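Local coordinates for protein transcriptional regulator, HTH_3 family (Vibrio cholerae, PDB 1Y9Q) that probably regulates transcription by binding DNA through a helix-turn-helix domain, and holds zinc and D-methionine in a cupin domain, at residues Q117-P121 and S158-Y164; L124-E128 and V177-R181; T30-V36 and K58-L63. All blocks are in the same frame, centred on the assembly; numbering follows the deposited sequence.

Interaction 1 of 3, residues Q117-P121 and S158-Y164; sequences QMSSP and SDQPHGY. With ZN (zinc ion), chain B; MED (D-methionine), chain C.
Ser119 on one strand and His162 and Tyr164 on its neighbour close around carboxylate oxygen O of the bound D-methionine. Ser119 OG donates to this oxygen at 2.7 Å, and the zinc ion binds the same atom at 2.1 Å, so the ligand is fixed from both the metal and the sheet. His162 NE2 and Tyr164 OH complete the strand's share of the coordination, with zinc in the plane of the tyrosine ring; His122, Glu128 and the ligand amino group supply the remaining bonds.

The imidazole is held on several sides. Ser119 CB sits over one face, 3.6 Å from the ring centroid, as a CH-pi contact, while Ser158 CB lies over the opposite face toward the rim. At the edge, ND1 donates to Gln160 O over 2.9 Å, nearly in the ring plane. With chi1 at 61°, CG fits between backbone N and carbonyl carbon, and the ring is carried toward the metal.

The backbone frame of the site is an antiparallel pairing of cupin strands 116-119 and 162-166. Gln117 N donates to Tyr164 O at 2.6 Å, and Tyr164 N returns a bond to Gln117 O; Ser119 N reaches His162 O, but the return bond is weak. Selenomethionine Met118, on the opposite face from the zinc ligands, folds SE back to 4.0 Å from Gly163 CA, and it also packs against Met118 of the second subunit.

With ND1 bonded to Gln160 O, the ring binds zinc through NE2, and this second-shell carbonyl fixes the ring's rotation.

Interaction 2 of 3, residues L124-E128 and V177-R181; sequences LGVIE and VAYPR. With ZN (zinc ion), chain B; MED (D-methionine), chain C.
The phenol ring of Tyr179 meets Val126 CG2 obliquely at CD1, 3.8 Å away, the two side chains lying next to each other and pointing the same way; outside the pair, Tyr98 makes an edge-to-face contact with this ring, and the hydroxyl bonds to Glu105. A second flat group, the carboxylate of Glu128, gives OE2 to the zinc ion at 2.0 Å.

Both belong to the cupin barrel, where strands 127-134 and 171-178 are antiparallel neighbours; residues 127-128 open one strand and 177-178 close the other, with loop residues beyond each. Ile127 and Ala178 form a hydrogen-bonded pair: Ile127 N reaches Ala178 O at 2.9 Å, with the donor in the carbonyl plane, and Ala178 N answers to Ile127 O, both at an N-H...O angle of 172°. The next pair, Glu128 with Val177, is non-hydrogen-bonded and sends its side chains to the face that carries the metal. There the glutamate is extended beyond CG, so that its carboxylate spans the distance from strand to zinc, and Val177 CG2 runs alongside its CG.

Ahead of the strand, Val126 spreads its two methyls over segment 177-181. With CG1 trans to backbone N (chi1 176°), that methyl packs on Val177 CG1 at 3.6 Å, leaving CG2 for Tyr179 and for Pro180 CD. The proline ring reaches back across the turn at Gly125, its CG 3.3 Å from Leu124 O. Gly125 has positive phi (82°), and its N is bonded to Asp159 OD2, tying the turn to the neighbouring loop. Where the strands part, one water donates both its hydrogens, to Gly125 O at 3.0 Å and to Ala178 O at 2.8 Å.

Interaction 3 of 3, residues T30-V36 and K58-L63; sequences TAQLTGV and KIASGL
Thr34 sets its methyl CG2 into the surface of helix 53-63, 3.5 Å from Ile59 O and 3.8 Å from Gly62 CA. Within the helix-turn-helix domain the short helical pieces 30-34 and 58-63 cross nearly at right angles (103°): the end of helix 27-34, probably the first helix of the DNA-binding pair, as in other Cro/XRE-type regulators, lies across the last turns of helix 53-63. Glycine at position 62 lets the two backbones come close: the CA atoms of Thr34 and Gly62 are 4.0 Å apart, and Leu33 rests its CB near Gly62 O.

On one flank the fully extended Lys58 lays its methylenes along the turn. Its CG is 3.2 Å from Thr34 O, and its CD and CG also touch Val36 CG2, which reaches on to Ile59 CG1 at 3.9 Å. The amino group at the end makes a salt bridge with Glu143 of the second subunit. On the other flank, Thr30 CG2 meets Leu63 CD2.

A second shell holds Thr34 in position. Its OG1 lies between backbone N and carbonyl carbon (chi1 66°), where it donates to Thr30 O at 2.9 Å and accepts from Val36 N, the latter being an ST turn. Thr30 O thus receives two donors, Thr34 N and OG1, from opposite faces of its plane. Gly35 leaves the helix with positive phi and starts the turn toward helix 38-45, whose Leu41 packs against Thr30, Val36 and Ile59. Leu16 of helix 5-22 backs Ile59 and Leu63. No direct hydrogen bond joins segments 30-36 and 58-63; instead a water donates to Thr34 O and, at 2.7 Å, to Lys58 O.

Interactions 1 and 2 belong to the cupin domain, one from each of its sheets, and their segments alternate along the chain. They meet at the zinc ion, to which both contribute side chains, and Ser158 OG bonds to Val126 O between them. Interaction 1 is the more polar and lies nearer the chain centre, whereas interaction 2 runs from the buried metal face out to the exposed Pro180. Interaction 3, in the helix-turn-helix domain, relies on apolar helix packing and one bridging water. It touches interaction 1 lightly, through Lys58 against Ser120, but does not touch interaction 2.

Interaction 1 of 3, residues Q117-P121 and S158-Y164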
loop_
_atom_site.group_PDB
_atom_site.type_symbol
_atom_site.label_atom_id
_atom_site.label_comp_id
_atom_site.label_asym_id
_atom_site.label_seq_id
_atom_site.Cartn_x
_atom_site.Cartn_y
_atom_site.Cartn_z
ATOM N N GLN A 117 -6.210 3.447 -6.251
ATOM C CA GLN A 117 -6.171 2.015 -5.987
ATOM C C GLN A 117 -4.781 1.543 -5.571
ATOM O O GLN A 117 -3.865 1.517 -6.391
ATOM C CB GLN A 117 -6.606 1.271 -7.256
ATOM C CG GLN A 117 -6.711 -0.235 -7.152
ATOM C CD GLN A 117 -7.851 -0.675 -6.272
ATOM O OE1 GLN A 117 -8.850 0.033 -6.122
ATOM N NE2 GLN A 117 -7.720 -1.859 -5.693
HETATM N N MSE A 118 -4.609 1.195 -4.299
HETATM C CA MSE A 118 -3.321 0.680 -3.837
HETATM C C MSE A 118 -3.390 -0.843 -3.868
HETATM O O MSE A 118 -4.431 -1.429 -3.575
HETATM C CB MSE A 118 -3.009 1.151 -2.417
HETATM C CG MSE A 118 -2.890 2.661 -2.284
HETATM SE SE MSE A 118 -1.687 3.429 -3.580
HETATM C CE MSE A 118 -0.047 2.635 -2.930
ATOM N N SER A 119 -2.279 -1.479 -4.221
ATOM C CA SER A 119 -2.223 -2.938 -4.310
ATOM C C SER A 119 -1.093 -3.538 -3.498
ATOM O O SER A 119 -0.072 -2.889 -3.266
ATOM C CB SER A 119 -2.024 -3.371 -5.765
ATOM O OG SER A 119 -3.087 -2.951 -6.585
ATOM N N SER A 120 -1.283 -4.786 -3.074
ATOM C CA SER A 120 -0.255 -5.509 -2.334
ATOM C C SER A 120 0.654 -6.070 -3.419
ATOM O O SER A 120 0.279 -6.104 -4.588
ATOM C CB SER A 120 -0.864 -6.673 -1.543
ATOM O OG SER A 120 -1.752 -6.223 -0.538
ATOM N N PRO A 121 1.861 -6.513 -3.056
ATOM C CA PRO A 121 2.738 -7.055 -4.094
ATOM C C PRO A 121 2.078 -8.235 -4.800
ATOM O O PRO A 121 1.367 -9.016 -4.167
ATOM C CB PRO A 121 3.965 -7.503 -3.306
ATOM C CG PRO A 121 3.985 -6.554 -2.135
ATOM C CD PRO A 121 2.529 -6.524 -1.742
ATOM N N SER A 158 5.816 -5.554 -10.493
ATOM C CA SER A 158 4.670 -5.449 -9.602
ATOM C C SER A 158 4.730 -6.273 -8.326
ATOM O O SER A 158 3.773 -6.264 -7.543
ATOM C CB SER A 158 3.383 -5.797 -10.360
ATOM O OG SER A 158 3.352 -7.168 -10.730
ATOM N N ASP A 159 5.831 -6.989 -8.115
ATOM C CA ASP A 159 5.972 -7.780 -6.898
ATOM C C ASP A 159 6.493 -6.867 -5.787
ATOM O O ASP A 159 7.463 -7.176 -5.087
ATOM C CB ASP A 159 6.907 -8.981 -7.125
ATOM C CG ASP A 159 8.289 -8.583 -7.629
ATOM O OD1 ASP A 159 8.494 -7.407 -8.000
ATOM O OD2 ASP A 159 9.174 -9.465 -7.666
ATOM N N GLN A 160 5.826 -5.725 -5.655
ATOM C CA GLN A 160 6.147 -4.720 -4.649
ATOM C C GLN A 160 4.891 -3.892 -4.450
ATOM O O GLN A 160 3.982 -3.928 -5.286
ATOM C CB GLN A 160 7.267 -3.798 -5.142
ATOM C CG GLN A 160 6.882 -2.958 -6.361
ATOM C CD GLN A 160 7.944 -1.940 -6.722
ATOM O OE1 GLN A 160 8.325 -1.113 -5.895
ATOM N NE2 GLN A 160 8.430 -1.993 -7.962
ATOM N N PRO A 161 4.810 -3.143 -3.339
ATOM C CA PRO A 161 3.613 -2.329 -3.134
ATOM C C PRO A 161 3.506 -1.384 -4.321
ATOM O O PRO A 161 4.496 -0.765 -4.719
ATOM C CB PRO A 161 3.922 -1.585 -1.832
ATOM C CG PRO A 161 4.770 -2.571 -1.087
ATOM C CD PRO A 161 5.706 -3.061 -2.173
ATOM N N HIS A 162 2.322 -1.300 -4.909
ATOM C CA HIS A 162 2.118 -0.409 -6.044
ATOM C C HIS A 162 0.705 0.130 -6.021
ATOM O O HIS A 162 -0.068 -0.188 -5.121
ATOM C CB HIS A 162 2.411 -1.121 -7.384
ATOM C CG HIS A 162 1.545 -2.312 -7.665
ATOM N ND1 HIS A 162 1.676 -3.508 -6.995
ATOM C CD2 HIS A 162 0.567 -2.506 -8.588
ATOM C CE1 HIS A 162 0.819 -4.388 -7.489
ATOM N NE2 HIS A 162 0.135 -3.802 -8.457
ATOM N N GLY A 163 0.369 0.963 -6.997
ATOM C CA GLY A 163 -0.971 1.516 -7.021
ATOM C C GLY A 163 -1.260 2.318 -8.268
ATOM O O GLY A 163 -0.361 2.595 -9.061
ATOM N N TYR A 164 -2.526 2.687 -8.434
ATOM C CA TYR A 164 -2.970 3.458 -9.589
ATOM C C TYR A 164 -3.924 4.535 -9.106
ATOM O O TYR A 164 -4.717 4.298 -8.201
ATOM C CB TYR A 164 -3.715 2.559 -10.572
ATOM C CG TYR A 164 -3.143 1.170 -10.677
ATOM C CD1 TYR A 164 -3.400 0.213 -9.695
ATOM C CD2 TYR A 164 -2.322 0.816 -11.745
ATOM C CE1 TYR A 164 -2.855 -1.064 -9.775
ATOM C CE2 TYR A 164 -1.771 -0.458 -11.834
ATOM C CZ TYR A 164 -2.041 -1.388 -10.845
ATOM O OH TYR A 164 -1.489 -2.638 -10.931
HETATM ZN ZN ZN B . -1.251 -4.629 -10.008
HETATM N N MED C . -2.781 -5.335 -11.457
HETATM C CA MED C . -4.143 -5.079 -10.905
HETATM C C MED C . -4.060 -4.520 -9.479
HETATM O O MED C . -2.984 -4.322 -8.899
HETATM C CB MED C . -4.895 -4.114 -11.851
HETATM C CG MED C . -6.320 -3.703 -11.538
HETATM S SD MED C . -7.320 -5.208 -11.742
HETATM C CE MED C . -7.155 -5.558 -13.437
HETATM O OXT MED C . -5.099 -4.260 -8.873
#

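Interaction 2 of 3, residues L124-E128 and V177-R181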
loop_
_atom_site.group_PDB
_atom_site.type_symbol
_atom_site.label_atom_id
_atom_site.label_comp_id
_atom_site.label_asym_id
_atom_site.label_seq_id
_atom_site.Cartn_x
_atom_site.Cartn_y
_atom_site.Cartn_z
ATOM N N LEU A 124 6.075 -13.030 -7.061
ATOM C CA LEU A 124 7.451 -12.750 -7.460
ATOM C C LEU A 124 7.638 -12.782 -8.971
ATOM O O LEU A 124 7.214 -13.716 -9.640
ATOM C CB LEU A 124 8.399 -13.768 -6.814
ATOM C CG LEU A 124 9.893 -13.628 -7.116
ATOM C CD1 LEU A 124 10.432 -12.335 -6.511
ATOM C CD2 LEU A 124 10.633 -14.826 -6.545
ATOM N N GLY A 125 8.271 -11.746 -9.507
ATOM C CA GLY A 125 8.525 -11.702 -10.934
ATOM C C GLY A 125 7.383 -11.231 -11.815
ATOM O O GLY A 125 7.566 -11.104 -13.023
ATOM N N VAL A 126 6.211 -10.975 -11.245
ATOM C CA VAL A 126 5.100 -10.508 -12.075
ATOM C C VAL A 126 5.394 -9.078 -12.514
ATOM O O VAL A 126 5.744 -8.232 -11.695
ATOM C CB VAL A 126 3.760 -10.551 -11.318
ATOM C CG1 VAL A 126 2.656 -9.965 -12.186
ATOM C CG2 VAL A 126 3.427 -11.987 -10.959
ATOM N N ILE A 127 5.249 -8.822 -13.810
ATOM C CA ILE A 127 5.530 -7.508 -14.384
ATOM C C ILE A 127 4.273 -6.864 -14.979
ATOM O O ILE A 127 3.435 -7.546 -15.567
ATOM C CB ILE A 127 6.621 -7.655 -15.481
ATOM C CG1 ILE A 127 7.952 -8.042 -14.824
ATOM C CG2 ILE A 127 6.738 -6.373 -16.311
ATOM C CD1 ILE A 127 9.012 -8.519 -15.807
ATOM N N GLU A 128 4.132 -5.552 -14.816
ATOM C CA GLU A 128 2.971 -4.861 -15.372
ATOM C C GLU A 128 3.351 -3.788 -16.368
ATOM O O GLU A 128 4.385 -3.130 -16.221
ATOM C CB GLU A 128 2.131 -4.215 -14.265
ATOM C CG GLU A 128 1.279 -5.189 -13.489
ATOM C CD GLU A 128 0.339 -4.492 -12.526
ATOM O OE1 GLU A 128 -0.326 -3.521 -12.940
ATOM O OE2 GLU A 128 0.260 -4.920 -11.362
ATOM N N VAL A 177 -0.665 -7.690 -17.504
ATOM C CA VAL A 177 -0.019 -8.322 -16.352
ATOM C C VAL A 177 0.685 -9.577 -16.868
ATOM O O VAL A 177 0.036 -10.519 -17.328
ATOM C CB VAL A 177 -1.049 -8.707 -15.270
ATOM C CG1 VAL A 177 -0.350 -9.352 -14.086
ATOM C CG2 VAL A 177 -1.811 -7.467 -14.821
ATOM N N ALA A 178 2.015 -9.573 -16.812
ATOM C CA ALA A 178 2.809 -10.690 -17.310
ATOM C C ALA A 178 3.392 -11.521 -16.176
ATOM O O ALA A 178 4.177 -11.027 -15.354
ATOM C CB ALA A 178 3.922 -10.170 -18.211
ATOM N N TYR A 179 3.006 -12.789 -16.144
ATOM C CA TYR A 179 3.464 -13.712 -15.110
ATOM C C TYR A 179 4.691 -14.502 -15.554
ATOM O O TYR A 179 4.819 -14.857 -16.718
ATOM C CB TYR A 179 2.341 -14.685 -14.765
ATOM C CG TYR A 179 1.088 -14.031 -14.238
ATOM C CD1 TYR A 179 0.817 -14.014 -12.875
ATOM C CD2 TYR A 179 0.154 -13.458 -15.105
ATOM C CE1 TYR A 179 -0.351 -13.453 -12.380
ATOM C CE2 TYR A 179 -1.030 -12.886 -14.616
ATOM C CZ TYR A 179 -1.271 -12.895 -13.248
ATOM O OH TYR A 179 -2.437 -12.374 -12.743
ATOM N N PRO A 180 5.607 -14.793 -14.621
ATOM C CA PRO A 180 6.820 -15.550 -14.947
ATOM C C PRO A 180 6.478 -16.870 -15.633
ATOM O O PRO A 180 5.537 -17.553 -15.235
ATOM C CB PRO A 180 7.466 -15.772 -13.580
ATOM C CG PRO A 180 7.039 -14.576 -12.803
ATOM C CD PRO A 180 5.585 -14.420 -13.195
ATOM N N ARG A 181 7.232 -17.219 -16.671
ATOM C CA ARG A 181 6.996 -18.466 -17.387
ATOM C C ARG A 181 8.041 -19.510 -17.038
ATOM O O ARG A 181 7.725 -20.517 -16.405
ATOM C CB ARG A 181 6.985 -18.233 -18.901
ATOM C CG ARG A 181 5.619 -17.850 -19.457
ATOM C CD ARG A 181 5.616 -17.831 -20.979
ATOM N NE ARG A 181 6.423 -16.745 -21.534
ATOM C CZ ARG A 181 6.615 -16.548 -22.836
ATOM N NH1 ARG A 181 6.061 -17.364 -23.724
ATOM N NH2 ARG A 181 7.353 -15.531 -23.254
HETATM ZN ZN ZN B . -1.251 -4.629 -10.008
HETATM N N MED C . -2.781 -5.335 -11.457
HETATM C CA MED C . -4.143 -5.079 -10.905
HETATM C C MED C . -4.060 -4.520 -9.479
HETATM O O MED C . -2.984 -4.322 -8.899
HETATM C CB MED C . -4.895 -4.114 -11.851
HETATM C CG MED C . -6.320 -3.703 -11.538
HETATM S SD MED C . -7.320 -5.208 -11.742
HETATM C CE MED C . -7.155 -5.558 -13.437
HETATM O OXT MED C . -5.099 -4.260 -8.873
HETATM O O HOH W 1 6.889 -11.703 -15.881
#

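Interaction 3 of 3, residues T30-V36 and K58-L63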
loop_
_atom_site.group_PDB
_atom_site.type_symbol
_atom_site.label_atom_id
_atom_site.label_comp_id
_atom_site.label_asym_id
_atom_site.label_seq_id
_atom_site.Cartn_x
_atom_site.Cartn_y
_atom_site.Cartn_z
ATOM N N THR A 30 -3.154 -21.245 3.594
ATOM C CA THR A 30 -3.501 -20.267 2.570
ATOM C C THR A 30 -3.401 -18.865 3.168
ATOM O O THR A 30 -3.022 -17.908 2.491
ATOM C CB THR A 30 -4.930 -20.520 2.035
ATOM O OG1 THR A 30 -5.004 -21.848 1.496
ATOM C CG2 THR A 30 -5.275 -19.524 0.938
ATOM N N ALA A 31 -3.726 -18.750 4.447
ATOM C CA ALA A 31 -3.644 -17.466 5.130
ATOM C C ALA A 31 -2.188 -17.001 5.159
ATOM O O ALA A 31 -1.889 -15.843 4.861
ATOM C CB ALA A 31 -4.186 -17.597 6.550
ATOM N N GLN A 32 -1.279 -17.911 5.499
ATOM C CA GLN A 32 0.145 -17.577 5.567
ATOM C C GLN A 32 0.707 -17.175 4.208
ATOM O O GLN A 32 1.505 -16.238 4.103
ATOM C CB GLN A 32 0.948 -18.763 6.115
ATOM C CG GLN A 32 0.543 -19.192 7.511
ATOM C CD GLN A 32 0.596 -18.052 8.513
ATOM O OE1 GLN A 32 1.638 -17.422 8.697
ATOM N NE2 GLN A 32 -0.532 -17.783 9.167
ATOM N N LEU A 33 0.286 -17.888 3.169
ATOM C CA LEU A 33 0.747 -17.616 1.813
ATOM C C LEU A 33 0.274 -16.275 1.264
ATOM O O LEU A 33 1.051 -15.545 0.649
ATOM C CB LEU A 33 0.275 -18.719 0.859
ATOM C CG LEU A 33 0.896 -20.109 0.996
ATOM C CD1 LEU A 33 0.149 -21.086 0.103
ATOM C CD2 LEU A 33 2.375 -20.048 0.626
ATOM N N THR A 34 -0.997 -15.961 1.492
ATOM C CA THR A 34 -1.610 -14.739 0.971
ATOM C C THR A 34 -1.537 -13.487 1.838
ATOM O O THR A 34 -1.648 -12.376 1.324
ATOM C CB THR A 34 -3.102 -14.953 0.689
ATOM O OG1 THR A 34 -3.777 -15.171 1.933
ATOM C CG2 THR A 34 -3.319 -16.156 -0.222
ATOM N N GLY A 35 -1.386 -13.655 3.144
ATOM C CA GLY A 35 -1.351 -12.497 4.013
ATOM C C GLY A 35 -2.760 -12.071 4.385
ATOM O O GLY A 35 -2.957 -11.053 5.046
ATOM N N VAL A 36 -3.749 -12.839 3.936
ATOM C CA VAL A 36 -5.147 -12.559 4.253
ATOM C C VAL A 36 -5.496 -13.457 5.441
ATOM O O VAL A 36 -5.181 -14.647 5.428
ATOM C CB VAL A 36 -6.070 -12.892 3.055
ATOM C CG1 VAL A 36 -7.525 -12.649 3.430
ATOM C CG2 VAL A 36 -5.677 -12.040 1.846
ATOM N N LYS A 58 -4.405 -10.243 -3.859
ATOM C CA LYS A 58 -3.590 -10.689 -2.747
ATOM C C LYS A 58 -3.675 -12.210 -2.620
ATOM O O LYS A 58 -2.664 -12.884 -2.427
ATOM C CB LYS A 58 -4.066 -10.006 -1.467
ATOM C CG LYS A 58 -3.086 -10.079 -0.327
ATOM C CD LYS A 58 -3.451 -9.076 0.754
ATOM C CE LYS A 58 -2.478 -9.150 1.905
ATOM N NZ LYS A 58 -2.840 -8.194 2.980
ATOM N N ILE A 59 -4.884 -12.744 -2.741
ATOM C CA ILE A 59 -5.100 -14.183 -2.638
ATOM C C ILE A 59 -4.484 -14.914 -3.825
ATOM O O ILE A 59 -3.765 -15.902 -3.648
ATOM C CB ILE A 59 -6.608 -14.506 -2.553
ATOM C CG1 ILE A 59 -7.186 -13.915 -1.262
ATOM C CG2 ILE A 59 -6.827 -16.019 -2.600
ATOM C CD1 ILE A 59 -8.700 -14.016 -1.151
ATOM N N ALA A 60 -4.768 -14.434 -5.036
ATOM C CA ALA A 60 -4.218 -15.054 -6.239
ATOM C C ALA A 60 -2.695 -15.102 -6.148
ATOM O O ALA A 60 -2.070 -16.122 -6.452
ATOM C CB ALA A 60 -4.648 -14.268 -7.485
ATOM N N SER A 61 -2.097 -14.000 -5.708
ATOM C CA SER A 61 -0.644 -13.925 -5.589
ATOM C C SER A 61 -0.095 -15.005 -4.661
ATOM O O SER A 61 0.889 -15.669 -4.984
ATOM C CB SER A 61 -0.232 -12.540 -5.085
ATOM O OG SER A 61 -0.592 -11.533 -6.019
ATOM N N GLY A 62 -0.741 -15.185 -3.513
ATOM C CA GLY A 62 -0.292 -16.190 -2.562
ATOM C C GLY A 62 -0.443 -17.607 -3.083
ATOM O O GLY A 62 0.353 -18.492 -2.757
ATOM N N LEU A 63 -1.466 -17.825 -3.900
ATOM C CA LEU A 63 -1.725 -19.144 -4.474
ATOM C C LEU A 63 -0.956 -19.335 -5.773
ATOM O O LEU A 63 -0.983 -20.416 -6.361
ATOM C CB LEU A 63 -3.220 -19.308 -4.751
ATOM C CG LEU A 63 -4.155 -19.288 -3.543
ATOM C CD1 LEU A 63 -5.604 -19.243 -4.010
ATOM C CD2 LEU A 63 -3.898 -20.523 -2.688
HETATM O O HOH W 2 -0.341 -12.151 -1.232
#